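Long-range contact in polysaccharide deacetylase (Ammonifex degensii, PDB 4WCJ), which probably removes N-acetyl groups from a poly-beta-1,6-N-acetyl-D-glucosamine-type polysaccharide as a zinc-binding family 4 carbohydrate esterase: residues 119-124 with 150-155. Numbering follows the deposited sequence.
Sequences FLFFVI and GLCVVG
The ring of Phe119 meets Cys152 across the two strands: Cys152 CA lies over one face, offset toward the rim, and Phe119 CZ comes within 3.5 Å of Cys152 CB. The cysteine sulfur approaches the same ring obliquely, with SG 4.2 Å from the Phe119 centroid, a sulfur-aromatic contact. The first torsion of Phe119 (chi1 61°) tucks CG between its own N and carbonyl carbon and folds the ring back over the neighbouring strand. The Phe121 ring instead swings away from that strand (chi1 -162°), leaving CB to touch Cys152 SG, while Val123 CG1 covers the centre of one ring face. Val123 also reaches across the contact, its CG2 3.6 Å from Val154 CG1, the two side chains crossing at about a right angle.

On the opposite face of the sheet, Leu120 CD2 lies over one face of the Phe122 ring and sits 3.5 Å from Gly155 N. Gly155 has no side chain, and the leucine methyl and the phenylalanine ring both lie close against its backbone, with Phe122 CD1 3.9 Å from Gly155 CA.

Five backbone hydrogen bonds join residues 119-123 to 151-155 in parallel register. Phe121 is held through both its N and O, by Val153 O and Gly155 N, and Val123 N closes the series on Gly155 O at 3.0 Å. Helices 102-114 and 140-148 cover the face carrying Phe119, Phe121, Cys152 and Val154, whereas Phe122 faces inward, touching His157, a zinc ligand, and Phe228. Neighbouring parallel strands 119-123 and 152-156, linked through helix 140-148, form a beta-alpha-beta unit of the polysaccharide deacetylase beta/alpha barrel, with its zinc site beyond their C-terminal ends.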
loop_
_atom_site.group_PDB
_atom_site.type_symbol
_atom_site.label_atom_id
_atom_site.label_comp_id
_atom_site.label_asym_id
_atom_site.label_seq_id
_atom_site.Cartn_x
_atom_site.Cartn_y
_atom_site.Cartn_z
ATOM N N PHE A 119 -4.741 -8.080 1.697
ATOM C CA PHE A 119 -4.160 -6.888 1.100
ATOM C C PHE A 119 -4.076 -5.748 2.106
ATOM O O PHE A 119 -4.825 -5.699 3.082
ATOM C CB PHE A 119 -4.953 -6.461 -0.150
ATOM C CG PHE A 119 -6.400 -6.110 0.114
ATOM C CD1 PHE A 119 -7.334 -7.095 0.406
ATOM C CD2 PHE A 119 -6.829 -4.792 0.028
ATOM C CE1 PHE A 119 -8.655 -6.771 0.639
ATOM C CE2 PHE A 119 -8.152 -4.463 0.253
ATOM C CZ PHE A 119 -9.065 -5.452 0.551
ATOM N N LEU A 120 -3.133 -4.841 1.876
ATOM C CA LEU A 120 -2.986 -3.663 2.707
ATOM C C LEU A 120 -3.548 -2.464 1.941
ATOM O O LEU A 120 -3.131 -2.186 0.818
ATOM C CB LEU A 120 -1.514 -3.431 3.076
ATOM C CG LEU A 120 -1.186 -2.967 4.502
ATOM C CD1 LEU A 120 0.333 -2.892 4.739
ATOM C CD2 LEU A 120 -1.856 -1.648 4.832
ATOM N N PHE A 121 -4.490 -1.758 2.555
ATOM C CA PHE A 121 -5.160 -0.618 1.929
ATOM C C PHE A 121 -4.713 0.669 2.612
ATOM O O PHE A 121 -5.159 0.954 3.737
ATOM C CB PHE A 121 -6.677 -0.791 2.050
ATOM C CG PHE A 121 -7.491 0.056 1.096
ATOM C CD1 PHE A 121 -6.894 0.749 0.044
ATOM C CD2 PHE A 121 -8.870 0.173 1.283
ATOM C CE1 PHE A 121 -7.668 1.522 -0.823
ATOM C CE2 PHE A 121 -9.637 0.954 0.423
ATOM C CZ PHE A 121 -9.042 1.613 -0.627
ATOM N N PHE A 122 -3.844 1.431 1.948
ATOM C CA PHE A 122 -3.361 2.694 2.492
ATOM C C PHE A 122 -4.321 3.822 2.133
ATOM O O PHE A 122 -4.363 4.243 0.987
ATOM C CB PHE A 122 -1.966 3.015 1.952
ATOM C CG PHE A 122 -0.901 2.024 2.354
ATOM C CD1 PHE A 122 -0.280 2.115 3.593
ATOM C CD2 PHE A 122 -0.501 1.017 1.483
ATOM C CE1 PHE A 122 0.720 1.217 3.948
ATOM C CE2 PHE A 122 0.494 0.115 1.840
ATOM C CZ PHE A 122 1.103 0.219 3.071
ATOM N N VAL A 123 -5.080 4.319 3.100
ATOM C CA VAL A 123 -6.070 5.337 2.787
ATOM C C VAL A 123 -5.670 6.752 3.207
ATOM O O VAL A 123 -4.982 6.958 4.209
ATOM C CB VAL A 123 -7.436 4.985 3.412
ATOM C CG1 VAL A 123 -7.867 3.584 2.967
ATOM C CG2 VAL A 123 -7.408 5.044 4.950
ATOM N N ILE A 124 -6.086 7.712 2.395
ATOM C CA ILE A 124 -6.016 9.125 2.733
ATOM C C ILE A 124 -7.181 9.385 3.672
ATOM O O ILE A 124 -8.311 9.611 3.235
ATOM C CB ILE A 124 -6.115 10.024 1.507
ATOM C CG1 ILE A 124 -5.111 9.580 0.442
ATOM C CG2 ILE A 124 -5.864 11.466 1.908
ATOM C CD1 ILE A 124 -5.361 10.182 -0.898
ATOM N N GLY A 150 -11.486 -9.971 7.402
ATOM C CA GLY A 150 -10.197 -10.436 7.877
ATOM C C GLY A 150 -9.094 -10.355 6.836
ATOM O O GLY A 150 -7.952 -10.708 7.118
ATOM N N LEU A 151 -9.438 -9.897 5.631
ATOM C CA LEU A 151 -8.497 -9.859 4.507
ATOM C C LEU A 151 -7.825 -8.508 4.354
ATOM O O LEU A 151 -6.706 -8.415 3.826
ATOM C CB LEU A 151 -9.209 -10.204 3.197
ATOM C CG LEU A 151 -9.697 -11.641 3.012
ATOM C CD1 LEU A 151 -10.423 -11.772 1.694
ATOM C CD2 LEU A 151 -8.532 -12.611 3.082
ATOM N N CYS A 152 -8.527 -7.463 4.778
ATOM C CA CYS A 152 -8.058 -6.093 4.569
ATOM C C CYS A 152 -7.499 -5.501 5.852
ATOM O O CYS A 152 -8.181 -5.461 6.879
ATOM C CB CYS A 152 -9.198 -5.204 4.052
ATOM S SG CYS A 152 -8.718 -3.453 3.741
ATOM N N VAL A 153 -6.257 -5.033 5.782
ATOM C CA VAL A 153 -5.655 -4.255 6.857
ATOM C C VAL A 153 -5.480 -2.835 6.316
ATOM O O VAL A 153 -4.971 -2.656 5.212
ATOM C CB VAL A 153 -4.295 -4.829 7.311
ATOM C CG1 VAL A 153 -3.668 -3.955 8.409
ATOM C CG2 VAL A 153 -4.459 -6.268 7.799
ATOM N N VAL A 154 -5.943 -1.841 7.065
ATOM C CA VAL A 154 -5.820 -0.461 6.615
ATOM C C VAL A 154 -4.569 0.229 7.179
ATOM O O VAL A 154 -4.298 0.168 8.385
ATOM C CB VAL A 154 -7.060 0.364 7.002
ATOM C CG1 VAL A 154 -6.919 1.806 6.526
ATOM C CG2 VAL A 154 -8.309 -0.271 6.412
ATOM N N GLY A 155 -3.829 0.901 6.287
ATOM C CA GLY A 155 -2.690 1.709 6.687
ATOM C C GLY A 155 -2.974 3.165 6.365
ATOM O O GLY A 155 -4.011 3.482 5.786
#